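Local coordinates for uncharacterized protein (Legionella pneumophila subsp. pneumophila, PDB 4WRP) that is of unknown function but is probably a bacterial effector, represented here by its mainly helical C-terminal domain, at residues E11-A16 against T43-Y48; N15-I20 against A92-L97; K73-I78 against D98-S103; H26-N31 against Y35-A40. All blocks are in the same frame, centred on the assembly; numbering follows the deposited sequence.

Contact 1 (E11-A16 against T43-Y48); sequences ELWRNA and TVLDDY
W13 drives the edge of its indole at the ring of Y48 and, farther along, at a methyl of L45, which makes it the centre of this contact, one with no conventional hydrogen bond between the segments. From CB, the side chain leaves with CG anti to the backbone N (chi1 -178°), a setting that carries the indole across toward helix 34-49. CD1 comes first, 3.4 Å from Y48 CZ. NE1 follows, 3.2 Å from the same Y48 CZ, and it stands 3.2 Å above the plane of the phenol, over its centre. The five-membered ring and the phenol have centroids 4.3 Å apart and planes at 66°, the geometry of a T-shaped pair in which W13 supplies the edge and Y48 the face; the indole N-H is thus turned broadly into the pi cloud. At the far rim of the six-membered ring, CZ2 lies 3.7 Å from L45 CD2, and CH2 is almost as near; the methyl sits at the edge, close to the indole plane. The hydroxyl of Y48 is engaged beyond this pair, in hydrogen bonds with Y9 OH and H71 ND1. W56 stacks on W13 from a loop, so the indole is buried among aromatic partners. The edge-to-face pair joins helix 6-21 to helix 34-49 in the buried core of this helical domain, which belongs to the family DUF5617.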
loop_
_atom_site.group_PDB
_atom_site.type_symbol
_atom_site.label_atom_id
_atom_site.label_comp_id
_atom_site.label_asym_id
_atom_site.label_seq_id
_atom_site.Cartn_x
_atom_site.Cartn_y
_atom_site.Cartn_z
ATOM N N GLU A 11 -1.814 -2.503 -7.726
ATOM C CA GLU A 11 -1.865 -1.617 -8.901
ATOM C C GLU A 11 -3.164 -0.776 -8.928
ATOM O O GLU A 11 -3.142 0.425 -9.173
ATOM C CB GLU A 11 -1.741 -2.421 -10.181
ATOM C CG GLU A 11 -1.717 -1.499 -11.365
ATOM C CD GLU A 11 -0.828 -0.278 -11.104
ATOM O OE1 GLU A 11 -1.333 0.867 -11.247
ATOM O OE2 GLU A 11 0.362 -0.472 -10.696
ATOM N N LEU A 12 -4.300 -1.403 -8.639
ATOM C CA LEU A 12 -5.569 -0.661 -8.551
ATOM C C LEU A 12 -5.464 0.380 -7.465
ATOM O O LEU A 12 -5.877 1.541 -7.645
ATOM C CB LEU A 12 -6.763 -1.570 -8.207
ATOM C CG LEU A 12 -7.251 -2.621 -9.174
ATOM C CD1 LEU A 12 -8.569 -3.132 -8.601
ATOM C CD2 LEU A 12 -7.406 -2.081 -10.619
ATOM N N TRP A 13 -4.902 -0.017 -6.319
ATOM C CA TRP A 13 -4.755 0.901 -5.210
ATOM C C TRP A 13 -3.878 2.105 -5.580
ATOM O O TRP A 13 -4.161 3.257 -5.184
ATOM C CB TRP A 13 -4.195 0.194 -3.991
ATOM C CG TRP A 13 -4.076 1.064 -2.816
ATOM C CD1 TRP A 13 -4.970 1.190 -1.780
ATOM C CD2 TRP A 13 -2.963 1.922 -2.487
ATOM N NE1 TRP A 13 -4.494 2.086 -0.864
ATOM C CE2 TRP A 13 -3.270 2.551 -1.273
ATOM C CE3 TRP A 13 -1.743 2.215 -3.114
ATOM C CZ2 TRP A 13 -2.422 3.463 -0.679
ATOM C CZ3 TRP A 13 -0.902 3.131 -2.515
ATOM C CH2 TRP A 13 -1.235 3.736 -1.318
ATOM N N ARG A 14 -2.809 1.844 -6.328
ATOM C CA ARG A 14 -1.898 2.898 -6.732
ATOM C C ARG A 14 -2.605 3.954 -7.598
ATOM O O ARG A 14 -2.378 5.149 -7.436
ATOM C CB ARG A 14 -0.718 2.306 -7.504
ATOM C CG ARG A 14 0.459 1.844 -6.652
ATOM C CD ARG A 14 1.758 1.906 -7.458
ATOM N NE ARG A 14 1.475 1.619 -8.840
ATOM C CZ ARG A 14 2.092 2.157 -9.893
ATOM N NH1 ARG A 14 3.106 3.003 -9.758
ATOM N NH2 ARG A 14 1.682 1.810 -11.098
ATOM N N ASN A 15 -3.432 3.496 -8.531
ATOM C CA ASN A 15 -4.169 4.372 -9.415
ATOM C C ASN A 15 -5.150 5.229 -8.648
ATOM O O ASN A 15 -5.241 6.435 -8.903
ATOM C CB ASN A 15 -4.845 3.566 -10.516
ATOM C CG ASN A 15 -3.852 2.711 -11.292
ATOM O OD1 ASN A 15 -4.152 1.568 -11.691
ATOM N ND2 ASN A 15 -2.636 3.237 -11.472
ATOM N N ALA A 16 -5.789 4.642 -7.633
ATOM C CA ALA A 16 -6.685 5.382 -6.741
ATOM C C ALA A 16 -5.889 6.441 -5.969
ATOM O O ALA A 16 -6.285 7.590 -5.834
ATOM C CB ALA A 16 -7.410 4.427 -5.762
ATOM N N THR A 43 -2.406 11.571 6.133
ATOM C CA THR A 43 -3.851 11.691 6.321
ATOM C C THR A 43 -4.667 10.751 5.445
ATOM O O THR A 43 -5.556 10.046 5.927
ATOM C CB THR A 43 -4.300 13.149 6.130
ATOM O OG1 THR A 43 -3.578 13.920 7.085
ATOM C CG2 THR A 43 -5.757 13.285 6.429
ATOM N N VAL A 44 -4.325 10.728 4.162
ATOM C CA VAL A 44 -5.016 9.895 3.217
ATOM C C VAL A 44 -4.791 8.406 3.499
ATOM O O VAL A 44 -5.715 7.592 3.387
ATOM C CB VAL A 44 -4.557 10.270 1.799
ATOM C CG1 VAL A 44 -4.991 9.244 0.780
ATOM C CG2 VAL A 44 -5.099 11.670 1.483
ATOM N N LEU A 45 -3.565 8.032 3.808
ATOM C CA LEU A 45 -3.287 6.628 4.169
ATOM C C LEU A 45 -4.008 6.242 5.443
ATOM O O LEU A 45 -4.545 5.147 5.550
ATOM C CB LEU A 45 -1.776 6.402 4.335
ATOM C CG LEU A 45 -0.885 6.663 3.146
ATOM C CD1 LEU A 45 0.554 6.380 3.634
ATOM C CD2 LEU A 45 -1.241 5.802 1.964
ATOM N N ASP A 46 -4.028 7.127 6.423
ATOM C CA ASP A 46 -4.729 6.780 7.668
ATOM C C ASP A 46 -6.215 6.559 7.397
ATOM O O ASP A 46 -6.786 5.611 7.857
ATOM C CB ASP A 46 -4.499 7.867 8.707
ATOM C CG ASP A 46 -4.914 7.422 10.127
ATOM O OD1 ASP A 46 -4.761 6.241 10.528
ATOM O OD2 ASP A 46 -5.393 8.288 10.853
ATOM N N ASP A 47 -6.818 7.431 6.593
ATOM C CA ASP A 47 -8.218 7.289 6.220
ATOM C C ASP A 47 -8.441 5.933 5.550
ATOM O O ASP A 47 -9.406 5.225 5.865
ATOM C CB ASP A 47 -8.676 8.470 5.345
ATOM C CG ASP A 47 -10.117 8.347 4.916
ATOM O OD1 ASP A 47 -10.958 8.174 5.833
ATOM O OD2 ASP A 47 -10.393 8.401 3.673
ATOM N N TYR A 48 -7.507 5.517 4.706
ATOM C CA TYR A 48 -7.573 4.195 4.063
ATOM C C TYR A 48 -7.628 3.047 5.060
ATOM O O TYR A 48 -8.365 2.111 4.860
ATOM C CB TYR A 48 -6.397 3.992 3.117
ATOM C CG TYR A 48 -6.267 2.647 2.472
ATOM C CD1 TYR A 48 -7.182 2.205 1.521
ATOM C CD2 TYR A 48 -5.217 1.809 2.810
ATOM C CE1 TYR A 48 -7.052 0.986 0.897
ATOM C CE2 TYR A 48 -5.087 0.563 2.226
ATOM C CZ TYR A 48 -5.992 0.166 1.249
ATOM O OH TYR A 48 -5.841 -1.069 0.670
#

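Contact 2 (N15-I20 against A92-L97); sequences NAFQEI and ALVDRL
The close part of this contact is F17 against L97: the outer end of the phenyl ring reaches one leucine methyl, with F17 CZ 3.8 Å from L97 CD1 and F17 CE2 3.9 Å from the same carbon. Two adjacent ring atoms therefore share a single methyl, and the side chains cross at about a right angle. With CG anti to the backbone N (chi1 173°), the F17 ring is directed at helix 90-98, and its length together with that of L97 bridges the 9.6 Å between the CA atoms of F17 and L97. Both residues are buried. V94, one turn earlier on helix 90-98, is looser: its CG1 approaches the ring edge near the ring plane, but stays 4.5 Å from F17 CE2, and the residue is partly exposed. The solvent side of helix 6-21 is marked by Q18, whose NE2 turns back to N15 O in a weak hydrogen bond of 3.1 Å. Only 93 Å² is buried between the two segments, so much of what encloses F17 comes from other parts of the chain. W13 stacks with F17 from the preceding turn, I41 and L45 of helix 34-49 pack against it, and I78 of helix 68-83 backs L97; the phenyl ring thus enters a junction of helices 6-21, 34-49 and 90-98, with helix 68-83 behind.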
loop_
_atom_site.group_PDB
_atom_site.type_symbol
_atom_site.label_atom_id
_atom_site.label_comp_id
_atom_site.label_asym_id
_atom_site.label_seq_id
_atom_site.Cartn_x
_atom_site.Cartn_y
_atom_site.Cartn_z
ATOM N N ASN A 15 -3.432 3.496 -8.531
ATOM C CA ASN A 15 -4.169 4.372 -9.415
ATOM C C ASN A 15 -5.150 5.229 -8.648
ATOM O O ASN A 15 -5.241 6.435 -8.903
ATOM C CB ASN A 15 -4.845 3.566 -10.516
ATOM C CG ASN A 15 -3.852 2.711 -11.292
ATOM O OD1 ASN A 15 -4.152 1.568 -11.691
ATOM N ND2 ASN A 15 -2.636 3.237 -11.472
ATOM N N ALA A 16 -5.789 4.642 -7.633
ATOM C CA ALA A 16 -6.685 5.382 -6.741
ATOM C C ALA A 16 -5.889 6.441 -5.969
ATOM O O ALA A 16 -6.285 7.590 -5.834
ATOM C CB ALA A 16 -7.410 4.427 -5.762
ATOM N N PHE A 17 -4.772 6.016 -5.429
ATOM C CA PHE A 17 -4.031 6.832 -4.544
ATOM C C PHE A 17 -3.531 8.035 -5.287
ATOM O O PHE A 17 -3.593 9.157 -4.731
ATOM C CB PHE A 17 -2.847 6.065 -3.940
ATOM C CG PHE A 17 -1.942 6.903 -3.135
ATOM C CD1 PHE A 17 -2.334 7.355 -1.862
ATOM C CD2 PHE A 17 -0.673 7.217 -3.605
ATOM C CE1 PHE A 17 -1.492 8.137 -1.106
ATOM C CE2 PHE A 17 0.154 7.997 -2.844
ATOM C CZ PHE A 17 -0.253 8.469 -1.609
ATOM N N GLN A 18 -3.002 7.857 -6.497
ATOM C CA GLN A 18 -2.538 9.040 -7.210
ATOM C C GLN A 18 -3.684 9.981 -7.575
ATOM O O GLN A 18 -3.506 11.210 -7.590
ATOM C CB GLN A 18 -1.679 8.716 -8.444
ATOM C CG GLN A 18 -2.370 7.998 -9.565
ATOM C CD GLN A 18 -3.108 8.908 -10.497
ATOM O OE1 GLN A 18 -2.789 10.085 -10.633
ATOM N NE2 GLN A 18 -4.139 8.374 -11.119
ATOM N N GLU A 19 -4.855 9.432 -7.850
ATOM C CA GLU A 19 -5.995 10.281 -8.164
ATOM C C GLU A 19 -6.327 11.074 -6.922
ATOM O O GLU A 19 -6.470 12.289 -6.977
ATOM C CB GLU A 19 -7.222 9.499 -8.650
ATOM C CG GLU A 19 -8.439 10.429 -8.821
ATOM C CD GLU A 19 -9.633 9.810 -9.541
ATOM O OE1 GLU A 19 -9.460 8.802 -10.264
ATOM O OE2 GLU A 19 -10.761 10.362 -9.409
ATOM N N ILE A 20 -6.380 10.412 -5.783
ATOM C CA ILE A 20 -6.623 11.135 -4.525
ATOM C C ILE A 20 -5.589 12.229 -4.241
ATOM O O ILE A 20 -5.964 13.350 -3.932
ATOM C CB ILE A 20 -6.739 10.171 -3.302
ATOM C CG1 ILE A 20 -8.010 9.334 -3.437
ATOM C CG2 ILE A 20 -6.877 10.968 -2.033
ATOM C CD1 ILE A 20 -8.008 8.039 -2.643
ATOM N N ALA A 92 10.475 9.821 -1.079
ATOM C CA ALA A 92 10.808 8.531 -0.471
ATOM C C ALA A 92 9.581 7.808 -0.002
ATOM O O ALA A 92 9.488 6.600 -0.127
ATOM C CB ALA A 92 11.740 8.713 0.712
ATOM N N LEU A 93 8.658 8.539 0.615
ATOM C CA LEU A 93 7.387 7.938 1.063
ATOM C C LEU A 93 6.610 7.331 -0.100
ATOM O O LEU A 93 6.084 6.211 -0.003
ATOM C CB LEU A 93 6.559 8.969 1.815
ATOM C CG LEU A 93 5.183 8.558 2.311
ATOM C CD1 LEU A 93 5.271 7.224 3.107
ATOM C CD2 LEU A 93 4.585 9.677 3.164
ATOM N N VAL A 94 6.487 8.059 -1.224
ATOM C CA VAL A 94 5.789 7.449 -2.317
ATOM C C VAL A 94 6.543 6.309 -3.011
ATOM O O VAL A 94 5.909 5.402 -3.564
ATOM C CB VAL A 94 5.217 8.419 -3.356
ATOM C CG1 VAL A 94 4.388 9.510 -2.688
ATOM C CG2 VAL A 94 6.296 8.962 -4.213
ATOM N N ASP A 95 7.872 6.294 -2.964
ATOM C CA ASP A 95 8.599 5.078 -3.402
ATOM C C ASP A 95 8.269 3.886 -2.518
ATOM O O ASP A 95 8.138 2.780 -3.020
ATOM C CB ASP A 95 10.117 5.278 -3.423
ATOM C CG ASP A 95 10.588 6.151 -4.641
ATOM O OD1 ASP A 95 9.893 6.168 -5.672
ATOM O OD2 ASP A 95 11.652 6.791 -4.558
ATOM N N ARG A 96 8.174 4.101 -1.219
ATOM C CA ARG A 96 7.790 3.020 -0.313
ATOM C C ARG A 96 6.426 2.481 -0.714
ATOM O O ARG A 96 6.243 1.269 -0.816
ATOM C CB ARG A 96 7.792 3.501 1.149
ATOM C CG ARG A 96 7.270 2.477 2.161
ATOM C CD ARG A 96 8.316 1.406 2.569
ATOM N NE ARG A 96 7.847 0.633 3.730
ATOM C CZ ARG A 96 7.171 -0.526 3.727
ATOM N NH1 ARG A 96 6.895 -1.229 2.626
ATOM N NH2 ARG A 96 6.769 -1.018 4.895
ATOM N N LEU A 97 5.459 3.379 -0.964
ATOM C CA LEU A 97 4.111 2.961 -1.324
ATOM C C LEU A 97 4.108 2.243 -2.647
ATOM O O LEU A 97 3.447 1.196 -2.827
ATOM C CB LEU A 97 3.140 4.131 -1.335
ATOM C CG LEU A 97 2.898 4.753 0.023
ATOM C CD1 LEU A 97 2.321 6.146 -0.134
ATOM C CD2 LEU A 97 1.954 3.888 0.861
#

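Contact 3 (K73-I78 against D98-S103); sequences KVVDDI and DNLAIS
L100 meets V74, V75 and I78 through an unusual pair of torsions: its CG stands between the backbone N and the carbonyl carbon (chi1 70°), and chi2 of 78° then splits the two methyls between different partners. CD1 turns to V74, 3.9 Å from V74 CG1, and the same valine methyl is 4.0 Å from L100 CB, so V74 lies along the base as well as the branch of the leucine. CD2 goes to the other two residues. It is 3.9 Å from I78 CD1, which is the end of a side chain extended by chi2 of 171°, and 4.2 Å from V75 CG2, the more distant member of the group. One leucine of the loop thus engages three branched residues of helix 68-83, with no hydrogen bond between the segments. The backbone presents L100 in a type I turn from N99 to I102, where I102 N to N99 O is a weak bond of 3.3 Å. On the helix side, K73 NZ forms a salt bridge of 2.9 Å with D77 OD2, one turn on and apart from the apolar patch. F6 and H10 of helix 6-21 also touch L100. The loop leaving helix 90-98 accordingly inserts L100 between helices 68-83 and 6-21, while V75 packs on helix 34-49 and I78 on helix 90-98.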
loop_
_atom_site.group_PDB
_atom_site.type_symbol
_atom_site.label_atom_id
_atom_site.label_comp_id
_atom_site.label_asym_id
_atom_site.label_seq_id
_atom_site.Cartn_x
_atom_site.Cartn_y
_atom_site.Cartn_z
ATOM N N LYS A 73 -3.239 -3.727 6.352
ATOM C CA LYS A 73 -2.176 -4.024 7.333
ATOM C C LYS A 73 -0.812 -3.423 6.905
ATOM O O LYS A 73 -0.143 -2.794 7.704
ATOM C CB LYS A 73 -2.049 -5.512 7.531
ATOM C CG LYS A 73 -1.460 -5.977 8.857
ATOM C CD LYS A 73 0.059 -5.851 8.988
ATOM C CE LYS A 73 0.848 -6.760 8.044
ATOM N NZ LYS A 73 2.333 -6.597 8.192
ATOM N N VAL A 74 -0.402 -3.615 5.655
ATOM C CA VAL A 74 0.868 -3.040 5.196
ATOM C C VAL A 74 0.848 -1.505 5.262
ATOM O O VAL A 74 1.803 -0.892 5.757
ATOM C CB VAL A 74 1.217 -3.562 3.780
ATOM C CG1 VAL A 74 2.519 -2.946 3.273
ATOM C CG2 VAL A 74 1.337 -5.099 3.852
ATOM N N VAL A 75 -0.234 -0.874 4.785
ATOM C CA VAL A 75 -0.326 0.596 4.782
ATOM C C VAL A 75 -0.336 1.106 6.228
ATOM O O VAL A 75 0.297 2.067 6.567
ATOM C CB VAL A 75 -1.513 1.058 3.964
ATOM C CG1 VAL A 75 -1.738 2.542 4.100
ATOM C CG2 VAL A 75 -1.263 0.730 2.484
ATOM N N ASP A 76 -0.971 0.381 7.115
ATOM C CA ASP A 76 -0.916 0.742 8.536
ATOM C C ASP A 76 0.521 0.713 9.104
ATOM O O ASP A 76 0.908 1.601 9.879
ATOM C CB ASP A 76 -1.841 -0.178 9.294
ATOM C CG ASP A 76 -2.100 0.313 10.670
ATOM O OD1 ASP A 76 -2.876 1.295 10.807
ATOM O OD2 ASP A 76 -1.453 -0.247 11.589
ATOM N N ASP A 77 1.323 -0.270 8.693
ATOM C CA ASP A 77 2.747 -0.284 9.058
ATOM C C ASP A 77 3.467 0.921 8.441
ATOM O O ASP A 77 4.360 1.511 9.042
ATOM C CB ASP A 77 3.447 -1.533 8.538
ATOM C CG ASP A 77 3.010 -2.815 9.240
ATOM O OD1 ASP A 77 2.387 -2.753 10.328
ATOM O OD2 ASP A 77 3.287 -3.898 8.653
ATOM N N ILE A 78 3.106 1.302 7.221
ATOM C CA ILE A 78 3.773 2.486 6.639
ATOM C C ILE A 78 3.405 3.770 7.435
ATOM O O ILE A 78 4.242 4.645 7.704
ATOM C CB ILE A 78 3.476 2.573 5.127
ATOM C CG1 ILE A 78 4.091 1.369 4.417
ATOM C CG2 ILE A 78 3.966 3.875 4.551
ATOM C CD1 ILE A 78 3.684 1.226 2.951
ATOM N N ASP A 98 4.921 2.730 -3.541
ATOM C CA ASP A 98 4.962 2.185 -4.896
ATOM C C ASP A 98 5.342 0.733 -4.855
ATOM O O ASP A 98 4.700 -0.098 -5.460
ATOM C CB ASP A 98 6.012 2.936 -5.693
ATOM C CG ASP A 98 5.637 3.126 -7.113
ATOM O OD1 ASP A 98 4.661 2.477 -7.570
ATOM O OD2 ASP A 98 6.355 3.928 -7.785
ATOM N N ASN A 99 6.341 0.429 -4.023
ATOM C CA ASN A 99 6.993 -0.869 -4.003
ATOM C C ASN A 99 6.541 -1.821 -2.883
ATOM O O ASN A 99 7.231 -2.819 -2.607
ATOM C CB ASN A 99 8.487 -0.584 -3.865
ATOM C CG ASN A 99 9.041 0.065 -5.121
ATOM O OD1 ASN A 99 8.968 -0.520 -6.179
ATOM N ND2 ASN A 99 9.585 1.242 -5.008
ATOM N N LEU A 100 5.413 -1.538 -2.243
ATOM C CA LEU A 100 5.050 -2.290 -1.049
ATOM C C LEU A 100 4.643 -3.718 -1.390
ATOM O O LEU A 100 4.663 -4.579 -0.517
ATOM C CB LEU A 100 3.980 -1.584 -0.199
ATOM C CG LEU A 100 2.571 -1.494 -0.743
ATOM C CD1 LEU A 100 1.837 -2.813 -0.569
ATOM C CD2 LEU A 100 1.827 -0.363 -0.064
ATOM N N ALA A 101 4.313 -3.992 -2.640
ATOM C CA ALA A 101 3.832 -5.325 -2.973
ATOM C C ALA A 101 4.940 -6.269 -3.412
ATOM O O ALA A 101 4.717 -7.445 -3.547
ATOM C CB ALA A 101 2.737 -5.271 -4.021
ATOM N N ILE A 102 6.145 -5.789 -3.605
ATOM C CA ILE A 102 7.169 -6.687 -4.112
ATOM C C ILE A 102 7.962 -7.312 -2.983
ATOM O O ILE A 102 8.074 -6.746 -1.869
ATOM C CB ILE A 102 8.085 -5.963 -5.066
ATOM C CG1 ILE A 102 8.930 -4.960 -4.330
ATOM C CG2 ILE A 102 7.249 -5.311 -6.160
ATOM C CD1 ILE A 102 9.749 -4.120 -5.277
ATOM N N SER A 103 8.520 -8.473 -3.247
ATOM C CA SER A 103 9.336 -9.094 -2.219
ATOM C C SER A 103 10.478 -9.836 -2.837
ATOM O O SER A 103 10.442 -10.168 -4.015
ATOM C CB SER A 103 8.457 -10.012 -1.358
ATOM O OG SER A 103 7.926 -11.042 -2.173
#

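Contact 4 (H26-N31 against Y35-A40); sequences HQLHRN and YKKIHA
The imidazole of H26 has A40 approaching it obliquely, CB 4.4 Å from H26 ND1, while W55 stacks with the ring and H26 NE2 makes a weak hydrogen bond to I20 O. The ring of H29 is used at its edge instead: N31 N donates to H29 ND1 over 3.1 Å, at 169° and nearly in the ring plane. Across to the helix, L28 divides its methyls. CD1 rests 3.6 Å from A40 CB, and CD2 lies 3.7 Å from K36 CG as the leucine and lysine side chains run alongside one another, pointing opposite ways. Two lysines then reach loop carbonyls. K37, stretched out straight past its gamma carbon, brings NZ to 2.7 Å from R30 O, arriving at a C=O...N angle of 120° but 50° above the carbonyl plane, so this short bond is not aimed at a lone pair. K36, bent at its last torsion, makes a weak bond of 3.1 Å from NZ to Q27 O. E34 gives K37 NZ a salt-bridge partner as well, so that ammonium joins the loop to the start of its own helix. None of the touching residues is buried: H26, L28, K37 and A40 are partly exposed and the others exposed. The arrangement is that of a helix-loop-helix connection whose linker, after helix 6-21, doubles back along the first turns of helix 34-49.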
loop_
_atom_site.group_PDB
_atom_site.type_symbol
_atom_site.label_atom_id
_atom_site.label_comp_id
_atom_site.label_asym_id
_atom_site.label_seq_id
_atom_site.Cartn_x
_atom_site.Cartn_y
_atom_site.Cartn_z
ATOM N N HIS A 26 -6.369 19.377 -1.911
ATOM C CA HIS A 26 -5.230 19.308 -1.017
ATOM C C HIS A 26 -4.473 20.616 -0.952
ATOM O O HIS A 26 -3.707 20.819 -0.008
ATOM C CB HIS A 26 -4.260 18.222 -1.429
ATOM C CG HIS A 26 -4.779 16.845 -1.222
ATOM N ND1 HIS A 26 -4.996 16.305 0.033
ATOM C CD2 HIS A 26 -5.120 15.888 -2.112
ATOM C CE1 HIS A 26 -5.443 15.072 -0.103
ATOM N NE2 HIS A 26 -5.522 14.796 -1.395
ATOM N N GLN A 27 -4.618 21.454 -1.977
ATOM C CA GLN A 27 -3.885 22.727 -2.044
ATOM C C GLN A 27 -2.389 22.501 -1.766
ATOM O O GLN A 27 -1.794 23.175 -0.933
ATOM C CB GLN A 27 -4.462 23.749 -1.043
ATOM C CG GLN A 27 -5.944 24.078 -1.209
ATOM C CD GLN A 27 -6.223 25.107 -2.291
ATOM O OE1 GLN A 27 -7.198 24.989 -3.044
ATOM N NE2 GLN A 27 -5.384 26.144 -2.359
ATOM N N LEU A 28 -1.802 21.514 -2.442
ATOM C CA LEU A 28 -0.376 21.246 -2.335
ATOM C C LEU A 28 0.319 21.707 -3.597
ATOM O O LEU A 28 -0.194 21.586 -4.690
ATOM C CB LEU A 28 -0.078 19.765 -2.124
ATOM C CG LEU A 28 -0.379 19.236 -0.723
ATOM C CD1 LEU A 28 -0.305 17.714 -0.748
ATOM C CD2 LEU A 28 0.534 19.846 0.330
ATOM N N HIS A 29 1.518 22.204 -3.418
ATOM C CA HIS A 29 2.279 22.737 -4.495
ATOM C C HIS A 29 3.605 22.043 -4.431
ATOM O O HIS A 29 4.054 21.693 -3.364
ATOM C CB HIS A 29 2.414 24.234 -4.242
ATOM C CG HIS A 29 3.021 25.000 -5.367
ATOM N ND1 HIS A 29 4.375 25.000 -5.619
ATOM C CD2 HIS A 29 2.468 25.848 -6.270
ATOM C CE1 HIS A 29 4.629 25.787 -6.649
ATOM N NE2 HIS A 29 3.488 26.310 -7.064
ATOM N N ARG A 30 4.233 21.849 -5.576
ATOM C CA ARG A 30 5.564 21.257 -5.662
ATOM C C ARG A 30 6.625 21.847 -4.737
ATOM O O ARG A 30 7.555 21.150 -4.344
ATOM C CB ARG A 30 6.068 21.367 -7.100
ATOM C CG ARG A 30 5.873 20.090 -7.896
ATOM C CD ARG A 30 6.255 20.241 -9.364
ATOM N NE ARG A 30 7.048 21.444 -9.633
ATOM C CZ ARG A 30 7.930 21.560 -10.625
ATOM N NH1 ARG A 30 8.594 22.699 -10.786
ATOM N NH2 ARG A 30 8.159 20.546 -11.459
ATOM N N ASN A 31 6.512 23.136 -4.434
ATOM C CA ASN A 31 7.470 23.853 -3.592
ATOM C C ASN A 31 7.019 23.998 -2.177
ATOM O O ASN A 31 7.670 24.674 -1.407
ATOM C CB ASN A 31 7.794 25.232 -4.177
ATOM C CG ASN A 31 8.639 25.121 -5.417
ATOM O OD1 ASN A 31 9.569 24.306 -5.469
ATOM N ND2 ASN A 31 8.308 25.897 -6.438
ATOM N N TYR A 35 7.333 18.450 4.830
ATOM C CA TYR A 35 6.446 18.026 5.929
ATOM C C TYR A 35 4.967 18.144 5.561
ATOM O O TYR A 35 4.167 17.330 5.948
ATOM C CB TYR A 35 6.704 18.832 7.222
ATOM C CG TYR A 35 5.602 18.647 8.225
ATOM C CD1 TYR A 35 5.635 17.582 9.148
ATOM C CD2 TYR A 35 4.481 19.515 8.234
ATOM C CE1 TYR A 35 4.602 17.407 10.078
ATOM C CE2 TYR A 35 3.438 19.333 9.137
ATOM C CZ TYR A 35 3.501 18.278 10.060
ATOM O OH TYR A 35 2.457 18.104 10.942
ATOM N N LYS A 36 4.614 19.184 4.821
ATOM C CA LYS A 36 3.258 19.399 4.440
ATOM C C LYS A 36 2.820 18.298 3.466
ATOM O O LYS A 36 1.704 17.819 3.550
ATOM C CB LYS A 36 3.107 20.797 3.818
ATOM C CG LYS A 36 1.680 21.208 3.533
ATOM C CD LYS A 36 1.580 22.693 3.186
ATOM C CE LYS A 36 0.127 23.152 3.037
ATOM N NZ LYS A 36 -0.203 23.643 1.665
ATOM N N LYS A 37 3.702 17.873 2.568
ATOM C CA LYS A 37 3.346 16.789 1.644
ATOM C C LYS A 37 3.161 15.434 2.371
ATOM O O LYS A 37 2.182 14.731 2.163
ATOM C CB LYS A 37 4.393 16.651 0.577
ATOM C CG LYS A 37 4.469 17.908 -0.327
ATOM C CD LYS A 37 5.696 17.832 -1.216
ATOM C CE LYS A 37 5.993 19.187 -1.815
ATOM N NZ LYS A 37 7.089 19.003 -2.800
ATOM N N ILE A 38 4.144 15.091 3.176
ATOM C CA ILE A 38 4.126 13.876 3.996
ATOM C C ILE A 38 2.901 13.823 4.850
ATOM O O ILE A 38 2.255 12.804 4.913
ATOM C CB ILE A 38 5.408 13.812 4.849
ATOM C CG1 ILE A 38 6.592 13.572 3.902
ATOM C CG2 ILE A 38 5.339 12.694 5.885
ATOM C CD1 ILE A 38 7.971 13.647 4.547
ATOM N N HIS A 39 2.548 14.920 5.512
ATOM C CA HIS A 39 1.340 14.926 6.326
ATOM C C HIS A 39 0.037 14.707 5.553
ATOM O O HIS A 39 -0.818 13.956 6.005
ATOM C CB HIS A 39 1.195 16.196 7.181
ATOM C CG HIS A 39 0.200 16.025 8.295
ATOM N ND1 HIS A 39 -1.031 16.658 8.299
ATOM C CD2 HIS A 39 0.217 15.225 9.386
ATOM C CE1 HIS A 39 -1.709 16.286 9.368
ATOM N NE2 HIS A 39 -0.969 15.424 10.049
ATOM N N ALA A 40 -0.115 15.330 4.393
ATOM C CA ALA A 40 -1.288 15.113 3.559
ATOM C C ALA A 40 -1.387 13.648 3.115
ATOM O O ALA A 40 -2.459 13.040 3.174
ATOM C CB ALA A 40 -1.247 16.053 2.332
#

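Contacts 1, 2 and 3 are buried, whereas contact 4 lies at the surface, its centre about 19 Å from the centre of the chain. Contacts 1 and 2 both draw on helix 6-21 and merge into one core: L45 CD2 is 3.9 Å from F17 CE1 and also 3.9 Å from L97 CD2. Contact 3 adjoins that core through I78 and V75, and a salt bridge from R14 NH1 to D98 OD1 links it with the outer side of contact 1. The chemistry follows depth. Contacts 1 and 2 set aromatic rings against aliphatic methyls, contact 1 also ring against ring, and contact 3 is aliphatic throughout; none has a hydrogen bond between its segments. Contact 4, sharing helix 34-49 with contact 1, adds lysine-to-carbonyl bonds to its leucine packing.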